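Local coordinates for protein PAN2-PAN3 deadenylation complex catalytic subunit pan2 (Neurospora crassa, PDB 4CZW) that probably shortens the poly(A) tails of mRNA as the catalytic exonuclease subunit of the PAN2-PAN3 deadenylation complex, at residues Ile573-Lys576 and Arg581-Ser584; Ala589-Lys594 and Glu632-Lys637; Glu619-Met622 and Ser626-Asp629. All blocks are in the same frame, centred on the assembly; numbering follows the deposited sequence.

Contact 1: Ile573-Lys576 and Arg581-Ser584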
ATOM      1  N   ILE A 573      21.763  -1.828 -21.562  1.00 47.63           N
ATOM      2  CA  ILE A 573      22.301  -1.156 -22.740  1.00 42.85           C
ATOM      3  C   ILE A 573      23.363  -1.992 -23.451  1.00 48.29           C
ATOM      4  O   ILE A 573      23.293  -2.196 -24.663  1.00 53.76           O
ATOM      5  CB  ILE A 573      22.907   0.211 -22.365  1.00 44.05           C
ATOM      6  CG1 ILE A 573      21.800   1.213 -22.036  1.00 40.20           C
ATOM      7  CG2 ILE A 573      23.768   0.740 -23.492  1.00 50.42           C
ATOM      8  CD1 ILE A 573      22.313   2.584 -21.650  1.00 42.93           C
ATOM      9  N   PHE A 574      24.337  -2.484 -22.692  1.00 53.14           N
ATOM     10  CA  PHE A 574      25.440  -3.241 -23.275  1.00 54.55           C
ATOM     11  C   PHE A 574      25.151  -4.738 -23.331  1.00 55.29           C
ATOM     12  O   PHE A 574      25.953  -5.554 -22.878  1.00 62.15           O
ATOM     13  CB  PHE A 574      26.731  -2.980 -22.498  1.00 49.20           C
ATOM     14  CG  PHE A 574      27.278  -1.595 -22.689  1.00 48.72           C
ATOM     15  CD1 PHE A 574      28.000  -1.275 -23.827  1.00 46.20           C
ATOM     16  CD2 PHE A 574      27.064  -0.612 -21.737  1.00 41.91           C
ATOM     17  CE1 PHE A 574      28.502  -0.001 -24.011  1.00 44.72           C
ATOM     18  CE2 PHE A 574      27.564   0.665 -21.915  1.00 45.88           C
ATOM     19  CZ  PHE A 574      28.284   0.970 -23.054  1.00 45.98           C
HETATM   20  N   MSE A 575      24.000  -5.087 -23.893  1.00 60.94           N
HETATM   21  CA  MSE A 575      23.666  -6.478 -24.164  1.00 64.04           C
HETATM   22  C   MSE A 575      23.619  -6.731 -25.662  1.00 63.90           C
HETATM   23  O   MSE A 575      23.103  -5.910 -26.419  1.00 68.34           O
HETATM   24  CB  MSE A 575      22.318  -6.855 -23.546  1.00 66.11           C
HETATM   25  CG  MSE A 575      22.313  -6.994 -22.038  1.00 64.74           C
HETATM   26 SE   MSE A 575      20.629  -7.753 -21.407  1.00 87.37          SE
HETATM   27  CE  MSE A 575      19.392  -6.577 -22.350  1.00 48.16           C
ATOM     28  N   LYS A 576      24.163  -7.864 -26.094  1.00 68.33           N
ATOM     29  CA  LYS A 576      23.941  -8.312 -27.458  1.00 84.97           C
ATOM     30  C   LYS A 576      22.595  -9.028 -27.471  1.00 86.21           C
ATOM     31  O   LYS A 576      22.424 -10.035 -26.784  1.00 87.37           O
ATOM     32  CB  LYS A 576      25.070  -9.220 -27.946  1.00 81.52           C
ATOM     33  CG  LYS A 576      25.391  -9.050 -29.427  1.00 79.93           C
ATOM     34  CD  LYS A 576      26.600  -9.874 -29.854  1.00 88.97           C
ATOM     35  CE  LYS A 576      26.204 -11.274 -30.306  1.00 99.25           C
ATOM     36  NZ  LYS A 576      25.668 -12.119 -29.203  1.00 80.52           N
ATOM     37  N   ARG A 581      22.385 -12.100 -21.633  1.00118.78           N
ATOM     38  CA  ARG A 581      23.380 -12.134 -20.568  1.00106.18           C
ATOM     39  C   ARG A 581      23.940 -10.736 -20.340  1.00 94.49           C
ATOM     40  O   ARG A 581      24.271 -10.027 -21.290  1.00 87.24           O
ATOM     41  CB  ARG A 581      24.507 -13.113 -20.906  1.00103.37           C
ATOM     42  CG  ARG A 581      24.080 -14.574 -20.920  1.00121.57           C
ATOM     43  CD  ARG A 581      25.249 -15.491 -21.254  1.00133.34           C
ATOM     44  NE  ARG A 581      24.860 -16.899 -21.261  1.00145.74           N
ATOM     45  CZ  ARG A 581      25.677 -17.900 -21.575  1.00147.89           C
ATOM     46  NH1 ARG A 581      26.935 -17.653 -21.908  1.00136.82           N
ATOM     47  NH2 ARG A 581      25.234 -19.151 -21.554  1.00151.13           N
ATOM     48  N   LYS A 582      24.045 -10.342 -19.075  1.00 89.32           N
ATOM     49  CA  LYS A 582      24.470  -8.990 -18.733  1.00 83.34           C
ATOM     50  C   LYS A 582      25.937  -8.934 -18.321  1.00 75.43           C
ATOM     51  O   LYS A 582      26.425  -9.796 -17.589  1.00 77.71           O
ATOM     52  CB  LYS A 582      23.590  -8.428 -17.615  1.00 84.13           C
ATOM     53  CG  LYS A 582      22.114  -8.373 -17.976  1.00 79.52           C
ATOM     54  CD  LYS A 582      21.270  -7.897 -16.807  1.00 79.70           C
ATOM     55  CE  LYS A 582      19.799  -7.837 -17.185  1.00 92.36           C
ATOM     56  NZ  LYS A 582      19.552  -6.873 -18.293  1.00 77.06           N
ATOM     57  N   ILE A 583      26.635  -7.909 -18.801  1.00 65.98           N
ATOM     58  CA  ILE A 583      28.046  -7.719 -18.494  1.00 56.20           C
ATOM     59  C   ILE A 583      28.212  -7.044 -17.135  1.00 55.09           C
ATOM     60  O   ILE A 583      27.410  -6.191 -16.754  1.00 55.01           O
ATOM     61  CB  ILE A 583      28.748  -6.873 -19.580  1.00 60.64           C
ATOM     62  CG1 ILE A 583      28.411  -7.404 -20.974  1.00 64.74           C
ATOM     63  CG2 ILE A 583      30.254  -6.862 -19.370  1.00 59.49           C
ATOM     64  CD1 ILE A 583      28.957  -8.789 -21.251  1.00 68.35           C
ATOM     65  N   SER A 584      29.251  -7.439 -16.404  1.00 52.41           N
ATOM     66  CA  SER A 584      29.550  -6.854 -15.102  1.00 41.60           C
ATOM     67  C   SER A 584      29.916  -5.376 -15.208  1.00 48.80           C
ATOM     68  O   SER A 584      30.396  -4.919 -16.246  1.00 55.93           O
ATOM     69  CB  SER A 584      30.688  -7.620 -14.427  1.00 38.84           C
ATOM     70  OG  SER A 584      31.133  -6.950 -13.260  1.00 57.40           O
TER
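The inverse gamma turn centred on Phe-574 meets Ile-583 and its neighbours in the loop that joins helix 570-573 to helix 585-592 of the DEDD exonuclease domain, an RNase H-type fold. The turn, closed by a weak bond from Met-575 N to Ile-573 O, ends helix 570-573; the four residues between the segments then bring the chain back, setting Phe-574 against Ile-583 and Met-575 against Lys-582. No hydrogen bond links the two sides directly, and the direct contacts are packing. Phe-574 O lies 3.6 Å from Ile-583 CG1, while Met-575 CG stands 3.7 Å from Arg-581 O. Both carbonyls also turn to the hydroxyl of Tyr-635, which bonds to Phe-574 O and more weakly to Arg-581 O, so one phenol spans the two arms of the loop. The Phe-574 ring itself leads away, to pack on Tyr-618, Leu-588 and Leu-634, with Ile-573 CG2 over one face, toward the rim. Lys-582, whose side chain is about 11 Å from that of Asp-554, a probable ligand of the catalytic metals, runs extended as far as CE and turns only at NZ (chi4 -62°). It slants across Met-575, a selenomethionine whose chain is itself bent at chi3 (-50°). The selenium SE of Met-575 sits 3.8 Å from Lys-582 CG and 3.4 Å from Lys-582 NZ.

Contact 2: Ala589-Lys594 and Glu632-Lys637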
ATOM      1  N   ALA A 589      33.788  -1.210 -17.059  1.00 46.64           N
ATOM      2  CA  ALA A 589      34.668  -0.124 -16.645  1.00 47.39           C
ATOM      3  C   ALA A 589      36.108  -0.402 -17.064  1.00 49.65           C
ATOM      4  O   ALA A 589      36.865   0.517 -17.370  1.00 53.60           O
ATOM      5  CB  ALA A 589      34.584   0.083 -15.141  1.00 39.16           C
ATOM      6  N   TRP A 590      36.480  -1.678 -17.080  1.00 47.68           N
ATOM      7  CA  TRP A 590      37.838  -2.076 -17.426  1.00 50.62           C
ATOM      8  C   TRP A 590      38.084  -2.025 -18.931  1.00 51.35           C
ATOM      9  O   TRP A 590      39.183  -1.702 -19.378  1.00 49.16           O
ATOM     10  CB  TRP A 590      38.130  -3.482 -16.896  1.00 46.01           C
ATOM     11  CG  TRP A 590      39.455  -4.032 -17.330  1.00 49.90           C
ATOM     12  CD1 TRP A 590      40.688  -3.643 -16.888  1.00 54.60           C
ATOM     13  CD2 TRP A 590      39.683  -5.081 -18.280  1.00 51.18           C
ATOM     14  NE1 TRP A 590      41.667  -4.380 -17.510  1.00 57.28           N
ATOM     15  CE2 TRP A 590      41.076  -5.270 -18.369  1.00 52.36           C
ATOM     16  CE3 TRP A 590      38.843  -5.875 -19.066  1.00 45.69           C
ATOM     17  CZ2 TRP A 590      41.648  -6.220 -19.211  1.00 50.26           C
ATOM     18  CZ3 TRP A 590      39.414  -6.819 -19.903  1.00 49.38           C
ATOM     19  CH2 TRP A 590      40.803  -6.983 -19.969  1.00 51.39           C
ATOM     20  N   TYR A 591      37.053  -2.339 -19.709  1.00 49.44           N
ATOM     21  CA  TYR A 591      37.198  -2.451 -21.155  1.00 44.92           C
ATOM     22  C   TYR A 591      36.902  -1.140 -21.879  1.00 44.39           C
ATOM     23  O   TYR A 591      37.487  -0.858 -22.924  1.00 51.82           O
ATOM     24  CB  TYR A 591      36.288  -3.558 -21.690  1.00 46.93           C
ATOM     25  CG  TYR A 591      36.516  -3.887 -23.148  1.00 49.57           C
ATOM     26  CD1 TYR A 591      37.584  -4.681 -23.540  1.00 52.72           C
ATOM     27  CD2 TYR A 591      35.660  -3.408 -24.132  1.00 44.46           C
ATOM     28  CE1 TYR A 591      37.798  -4.986 -24.871  1.00 49.61           C
ATOM     29  CE2 TYR A 591      35.865  -3.708 -25.465  1.00 50.65           C
ATOM     30  CZ  TYR A 591      36.936  -4.498 -25.828  1.00 53.20           C
ATOM     31  OH  TYR A 591      37.148  -4.801 -27.153  1.00 51.20           O
ATOM     32  N   LEU A 592      35.996  -0.343 -21.324  1.00 47.16           N
ATOM     33  CA  LEU A 592      35.572   0.889 -21.982  1.00 47.24           C
ATOM     34  C   LEU A 592      36.205   2.133 -21.361  1.00 47.86           C
ATOM     35  O   LEU A 592      36.353   3.157 -22.025  1.00 53.73           O
ATOM     36  CB  LEU A 592      34.048   1.013 -21.945  1.00 42.70           C
ATOM     37  CG  LEU A 592      33.255  -0.141 -22.563  1.00 45.61           C
ATOM     38  CD1 LEU A 592      31.761   0.109 -22.440  1.00 51.21           C
ATOM     39  CD2 LEU A 592      33.649  -0.351 -24.018  1.00 47.34           C
ATOM     40  N   LEU A 593      36.578   2.040 -20.088  1.00 45.46           N
ATOM     41  CA  LEU A 593      37.152   3.182 -19.384  1.00 44.97           C
ATOM     42  C   LEU A 593      38.599   2.930 -18.973  1.00 50.13           C
ATOM     43  O   LEU A 593      39.276   3.840 -18.492  1.00 50.02           O
ATOM     44  CB  LEU A 593      36.319   3.524 -18.146  1.00 41.15           C
ATOM     45  CG  LEU A 593      34.847   3.876 -18.363  1.00 45.45           C
ATOM     46  CD1 LEU A 593      34.131   4.019 -17.028  1.00 42.47           C
ATOM     47  CD2 LEU A 593      34.716   5.150 -19.180  1.00 49.24           C
ATOM     48  N   LYS A 594      39.062   1.698 -19.170  1.00 50.42           N
ATOM     49  CA  LYS A 594      40.391   1.274 -18.731  1.00 51.39           C
ATOM     50  C   LYS A 594      40.610   1.557 -17.247  1.00 53.78           C
ATOM     51  O   LYS A 594      41.654   2.078 -16.855  1.00 54.42           O
ATOM     52  CB  LYS A 594      41.485   1.958 -19.559  1.00 49.31           C
ATOM     53  CG  LYS A 594      41.720   1.342 -20.928  1.00 50.90           C
ATOM     54  CD  LYS A 594      41.294   2.283 -22.042  1.00 64.50           C
ATOM     55  CE  LYS A 594      41.762   1.778 -23.397  1.00 63.42           C
ATOM     56  NZ  LYS A 594      41.290   2.648 -24.510  1.00 67.05           N
ATOM     57  N   GLU A 632      30.158  -5.887 -30.422  1.00 57.20           N
ATOM     58  CA  GLU A 632      30.673  -7.150 -30.939  1.00 61.27           C
ATOM     59  C   GLU A 632      31.973  -7.532 -30.242  1.00 59.99           C
ATOM     60  O   GLU A 632      32.204  -8.700 -29.929  1.00 65.93           O
ATOM     61  CB  GLU A 632      30.896  -7.069 -32.451  1.00 63.34           C
ATOM     62  CG  GLU A 632      29.620  -7.034 -33.277  1.00 72.73           C
ATOM     63  CD  GLU A 632      28.847  -8.338 -33.217  1.00 90.61           C
ATOM     64  OE1 GLU A 632      29.469  -9.391 -32.963  1.00 90.58           O
ATOM     65  OE2 GLU A 632      27.617  -8.309 -33.429  1.00 90.09           O
ATOM     66  N   ALA A 633      32.818  -6.535 -30.001  1.00 52.87           N
ATOM     67  CA  ALA A 633      34.107  -6.754 -29.358  1.00 53.96           C
ATOM     68  C   ALA A 633      33.935  -7.205 -27.911  1.00 54.60           C
ATOM     69  O   ALA A 633      34.728  -7.996 -27.401  1.00 59.22           O
ATOM     70  CB  ALA A 633      34.949  -5.490 -29.424  1.00 52.35           C
ATOM     71  N   LEU A 634      32.894  -6.697 -27.258  1.00 58.60           N
ATOM     72  CA  LEU A 634      32.576  -7.083 -25.888  1.00 60.63           C
ATOM     73  C   LEU A 634      32.259  -8.571 -25.786  1.00 64.87           C
ATOM     74  O   LEU A 634      32.520  -9.202 -24.763  1.00 63.81           O
ATOM     75  CB  LEU A 634      31.395  -6.266 -25.359  1.00 54.89           C
ATOM     76  CG  LEU A 634      31.713  -4.953 -24.644  1.00 54.09           C
ATOM     77  CD1 LEU A 634      30.447  -4.138 -24.438  1.00 56.64           C
ATOM     78  CD2 LEU A 634      32.391  -5.231 -23.311  1.00 45.83           C
ATOM     79  N   TYR A 635      31.697  -9.128 -26.853  1.00 71.76           N
ATOM     80  CA  TYR A 635      31.329 -10.537 -26.867  1.00 74.53           C
ATOM     81  C   TYR A 635      32.214 -11.333 -27.824  1.00 87.67           C
ATOM     82  O   TYR A 635      31.838 -11.595 -28.967  1.00 92.12           O
ATOM     83  CB  TYR A 635      29.852 -10.699 -27.241  1.00 82.83           C
ATOM     84  CG  TYR A 635      28.887 -10.116 -26.225  1.00 77.65           C
ATOM     85  CD1 TYR A 635      28.513  -8.780 -26.277  1.00 74.08           C
ATOM     86  CD2 TYR A 635      28.347 -10.907 -25.215  1.00 78.68           C
ATOM     87  CE1 TYR A 635      27.631  -8.244 -25.353  1.00 70.59           C
ATOM     88  CE2 TYR A 635      27.464 -10.379 -24.287  1.00 77.75           C
ATOM     89  CZ  TYR A 635      27.110  -9.048 -24.360  1.00 76.78           C
ATOM     90  OH  TYR A 635      26.232  -8.520 -23.440  1.00 71.42           O
ATOM     91  N   LYS A 636      33.397 -11.712 -27.345  1.00 86.74           N
ATOM     92  CA  LYS A 636      34.318 -12.539 -28.120  1.00 90.77           C
ATOM     93  C   LYS A 636      34.871 -13.686 -27.282  1.00105.85           C
ATOM     94  O   LYS A 636      34.972 -14.819 -27.753  1.00104.79           O
ATOM     95  CB  LYS A 636      35.468 -11.697 -28.671  1.00 84.75           C
ATOM     96  CG  LYS A 636      35.053 -10.724 -29.759  1.00 88.38           C
ATOM     97  CD  LYS A 636      34.456 -11.461 -30.943  1.00 94.20           C
ATOM     98  CE  LYS A 636      34.027 -10.497 -32.032  1.00 88.44           C
ATOM     99  NZ  LYS A 636      33.432 -11.225 -33.184  1.00102.65           N
ATOM    100  N   LYS A 637      35.232 -13.390 -26.038  1.00111.69           N
ATOM    101  CA  LYS A 637      35.755 -14.415 -25.145  1.00116.25           C
ATOM    102  C   LYS A 637      34.920 -14.506 -23.872  1.00118.38           C
ATOM    103  O   LYS A 637      33.952 -13.760 -23.696  1.00119.85           O
ATOM    104  CB  LYS A 637      37.223 -14.134 -24.810  1.00112.12           C
ATOM    105  CG  LYS A 637      38.109 -13.999 -26.047  1.00112.96           C
ATOM    106  CD  LYS A 637      39.508 -13.524 -25.678  1.00 94.27           C
ATOM    107  CE  LYS A 637      40.384 -13.350 -26.912  1.00101.06           C
ATOM    108  NZ  LYS A 637      41.711 -12.795 -26.529  1.00 78.40           N
TER
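Tyr-591 reaches from helix 585-592 to Ala-633 and Leu-634 near the end of helix 627-634, a helix-helix contact carried largely by one long aromatic side chain. Its CB already points at the second helix, although it stays 4.5 Å from Leu-634 CD2. With CG opposite the backbone N (chi1 -172°), the ring continues outward. The first ring atom to touch is CD2 of Tyr-591, 3.8 Å from Leu-634 CD2; the leucine methyl approaches the ring obliquely, and the two side chains pass at a slant. Farther along, Tyr-591 CZ comes within 4.2 Å of Ala-633 CB, and the hydroxyl OH lies close to that same methyl. The backbone O of Ala-633 is 4.0 Å from Tyr-591 OH, and no hydrogen bond joins the two segments. The direct contacts are apolar, though the hydroxyl itself lies against a methyl group. Leu-634 is buried, and its side chain also rests on Phe-587 and Leu-588 of helix 585-592 and on Phe-574 of the preceding loop. On helix 585-592, Ala-589 and Leu-593 pack against helix 604-623, so helix 585-592 packs against both that helix and helix 627-634, the last helix of the modelled chain.

Contact 3: Glu619-Met622 and Ser626-Asp629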
ATOM      1  N   GLU A 619      26.849   7.045 -25.427  1.00 40.63           N
ATOM      2  CA  GLU A 619      26.369   8.150 -26.248  1.00 42.87           C
ATOM      3  C   GLU A 619      27.371   8.488 -27.345  1.00 45.01           C
ATOM      4  O   GLU A 619      26.990   8.817 -28.468  1.00 43.37           O
ATOM      5  CB  GLU A 619      26.093   9.384 -25.388  1.00 43.26           C
ATOM      6  CG  GLU A 619      24.877   9.259 -24.486  1.00 44.98           C
ATOM      7  CD  GLU A 619      24.485  10.578 -23.850  1.00 50.66           C
ATOM      8  OE1 GLU A 619      25.390  11.368 -23.507  1.00 51.17           O
ATOM      9  OE2 GLU A 619      23.271  10.831 -23.702  1.00 50.30           O
ATOM     10  N   GLU A 620      28.655   8.405 -27.012  1.00 47.07           N
ATOM     11  CA  GLU A 620      29.716   8.670 -27.976  1.00 45.96           C
ATOM     12  C   GLU A 620      29.746   7.605 -29.065  1.00 50.98           C
ATOM     13  O   GLU A 620      29.917   7.917 -30.243  1.00 37.02           O
ATOM     14  CB  GLU A 620      31.076   8.742 -27.275  1.00 48.15           C
ATOM     15  CG  GLU A 620      31.192   9.871 -26.264  1.00 64.51           C
ATOM     16  CD  GLU A 620      32.518   9.857 -25.529  1.00 67.33           C
ATOM     17  OE1 GLU A 620      33.425   9.109 -25.952  1.00 65.66           O
ATOM     18  OE2 GLU A 620      32.654  10.593 -24.528  1.00 55.68           O
ATOM     19  N   PHE A 621      29.576   6.349 -28.662  1.00 36.03           N
ATOM     20  CA  PHE A 621      29.614   5.226 -29.593  1.00 38.01           C
ATOM     21  C   PHE A 621      28.443   5.269 -30.571  1.00 43.53           C
ATOM     22  O   PHE A 621      28.602   4.967 -31.754  1.00 47.69           O
ATOM     23  CB  PHE A 621      29.612   3.897 -28.830  1.00 42.02           C
ATOM     24  CG  PHE A 621      30.816   3.695 -27.953  1.00 39.11           C
ATOM     25  CD1 PHE A 621      31.986   4.400 -28.180  1.00 32.04           C
ATOM     26  CD2 PHE A 621      30.776   2.795 -26.899  1.00 37.89           C
ATOM     27  CE1 PHE A 621      33.093   4.215 -27.372  1.00 31.51           C
ATOM     28  CE2 PHE A 621      31.880   2.604 -26.089  1.00 46.44           C
ATOM     29  CZ  PHE A 621      33.040   3.315 -26.326  1.00 46.54           C
HETATM   30  N   MSE A 622      27.271   5.644 -30.071  1.00 37.89           N
HETATM   31  CA  MSE A 622      26.079   5.748 -30.908  1.00 48.94           C
HETATM   32  C   MSE A 622      26.189   6.913 -31.883  1.00 46.58           C
HETATM   33  O   MSE A 622      25.716   6.835 -33.016  1.00 41.48           O
HETATM   34  CB  MSE A 622      24.825   5.910 -30.044  1.00 42.04           C
HETATM   35  CG  MSE A 622      24.481   4.692 -29.207  1.00 42.36           C
HETATM   36 SE   MSE A 622      23.728   3.227 -30.251  1.00 53.77          SE
HETATM   37  CE  MSE A 622      21.970   3.986 -30.616  1.00 43.90           C
ATOM     38  N   SER A 626      30.052   3.710 -33.924  1.00 40.54           N
ATOM     39  CA  SER A 626      31.009   2.651 -33.627  1.00 40.89           C
ATOM     40  C   SER A 626      30.488   1.687 -32.564  1.00 49.22           C
ATOM     41  O   SER A 626      31.202   0.778 -32.144  1.00 50.56           O
ATOM     42  CB  SER A 626      32.343   3.249 -33.175  1.00 45.26           C
ATOM     43  OG  SER A 626      32.192   3.985 -31.975  1.00 47.34           O
ATOM     44  N   PHE A 627      29.243   1.881 -32.139  1.00 46.74           N
ATOM     45  CA  PHE A 627      28.676   1.081 -31.056  1.00 45.34           C
ATOM     46  C   PHE A 627      28.522  -0.391 -31.426  1.00 46.79           C
ATOM     47  O   PHE A 627      28.738  -1.270 -30.590  1.00 54.24           O
ATOM     48  CB  PHE A 627      27.320   1.641 -30.621  1.00 49.82           C
ATOM     49  CG  PHE A 627      26.648   0.822 -29.556  1.00 48.91           C
ATOM     50  CD1 PHE A 627      27.152   0.793 -28.267  1.00 43.30           C
ATOM     51  CD2 PHE A 627      25.518   0.076 -29.845  1.00 43.77           C
ATOM     52  CE1 PHE A 627      26.543   0.037 -27.285  1.00 41.09           C
ATOM     53  CE2 PHE A 627      24.902  -0.682 -28.867  1.00 47.54           C
ATOM     54  CZ  PHE A 627      25.415  -0.700 -27.585  1.00 44.65           C
ATOM     55  N   HIS A 628      28.140  -0.657 -32.671  1.00 52.64           N
ATOM     56  CA  HIS A 628      27.972  -2.030 -33.135  1.00 52.64           C
ATOM     57  C   HIS A 628      29.283  -2.803 -33.046  1.00 56.72           C
ATOM     58  O   HIS A 628      29.307  -3.955 -32.614  1.00 55.13           O
ATOM     59  CB  HIS A 628      27.448  -2.059 -34.571  1.00 53.19           C
ATOM     60  CG  HIS A 628      27.417  -3.429 -35.173  1.00 62.91           C
ATOM     61  ND1 HIS A 628      26.519  -4.397 -34.778  1.00 73.32           N
ATOM     62  CD2 HIS A 628      28.181  -3.998 -36.136  1.00 61.25           C
ATOM     63  CE1 HIS A 628      26.727  -5.500 -35.476  1.00 78.28           C
ATOM     64  NE2 HIS A 628      27.731  -5.284 -36.306  1.00 83.16           N
ATOM     65  N   ASP A 629      30.371  -2.157 -33.453  1.00 53.27           N
ATOM     66  CA  ASP A 629      31.689  -2.776 -33.417  1.00 52.68           C
ATOM     67  C   ASP A 629      32.152  -3.015 -31.984  1.00 51.19           C
ATOM     68  O   ASP A 629      32.747  -4.048 -31.679  1.00 52.09           O
ATOM     69  CB  ASP A 629      32.704  -1.909 -34.164  1.00 55.70           C
ATOM     70  CG  ASP A 629      32.376  -1.767 -35.638  1.00 69.88           C
ATOM     71  OD1 ASP A 629      31.842  -2.733 -36.224  1.00 55.77           O
ATOM     72  OD2 ASP A 629      32.650  -0.691 -36.210  1.00 64.61           O
TER
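Phe-621 O, near the end of helix 604-623, accepts two backbone N-H groups from the start of the next helix. The main bond comes from Ser-626 N at 2.9 Å; it lies in the carbonyl plane, with a C=O...N angle of 153°. Phe-627 N adds a weak second bond to the same oxygen at 3.2 Å. The stronger link spans five residues, one more than the spacing of an alpha-helix, and so marks the turn by which the chain passes from helix 604-623 into helix 627-634.

Side chains close around this turn. Phe-621 CB and Phe-627 CB meet at 3.7 Å, and Phe-627 CD1 comes to the edge of the Phe-621 ring, near its plane. Because CG of Phe-627 is opposite its backbone N (chi1 177°), its ring runs alongside Met-622, both side chains pointing the same way. The SE of Met-622, a selenomethionine, lies 3.6 Å from Phe-627 CD2. It stands 37° off the normal of the Phe-627 ring, an oblique Met-aromatic contact. On the other ring, Ser-626 OG stands 3.8 Å from Phe-621 CD1.

Farther out, Ser-626 OG is hydrogen-bonded to Asn-624 OD1 within the connecting turn. Tyr-618, one turn back on helix 604-623, meets the Phe-627 ring edge-to-face.

In chemical terms, one carbonyl takes a stronger and a weak N-H and so ties the two helix ends together, whereas the selenium, standing where methionine has sulfur, and the aromatic carbons probably add dispersion contacts; no ion pair crosses between the segments.

Overall arrangement
The three contacts gather at one end of the exonuclease domain. The centres of contacts 1 and 2 are about 10 Å apart. Those of contacts 1 and 3 are about 14 Å apart, and those of contacts 2 and 3 about 13 Å. Contact 1 closes first along the chain; contact 3 is then nested inside the loop closed by contact 2, and both use helix 627-634. Aromatic and leucine side chains join them: Phe-574 CE1 lies 3.8 Å from Phe-627 CE1, and Leu-592 CD2 is 4.0 Å from Phe-621 CE2. Together they tie the last helices of the modelled chain to the exonuclease domain, away from the zinc sites of the pseudo-protease domain, with contact 1 the nearest to the predicted catalytic metal site.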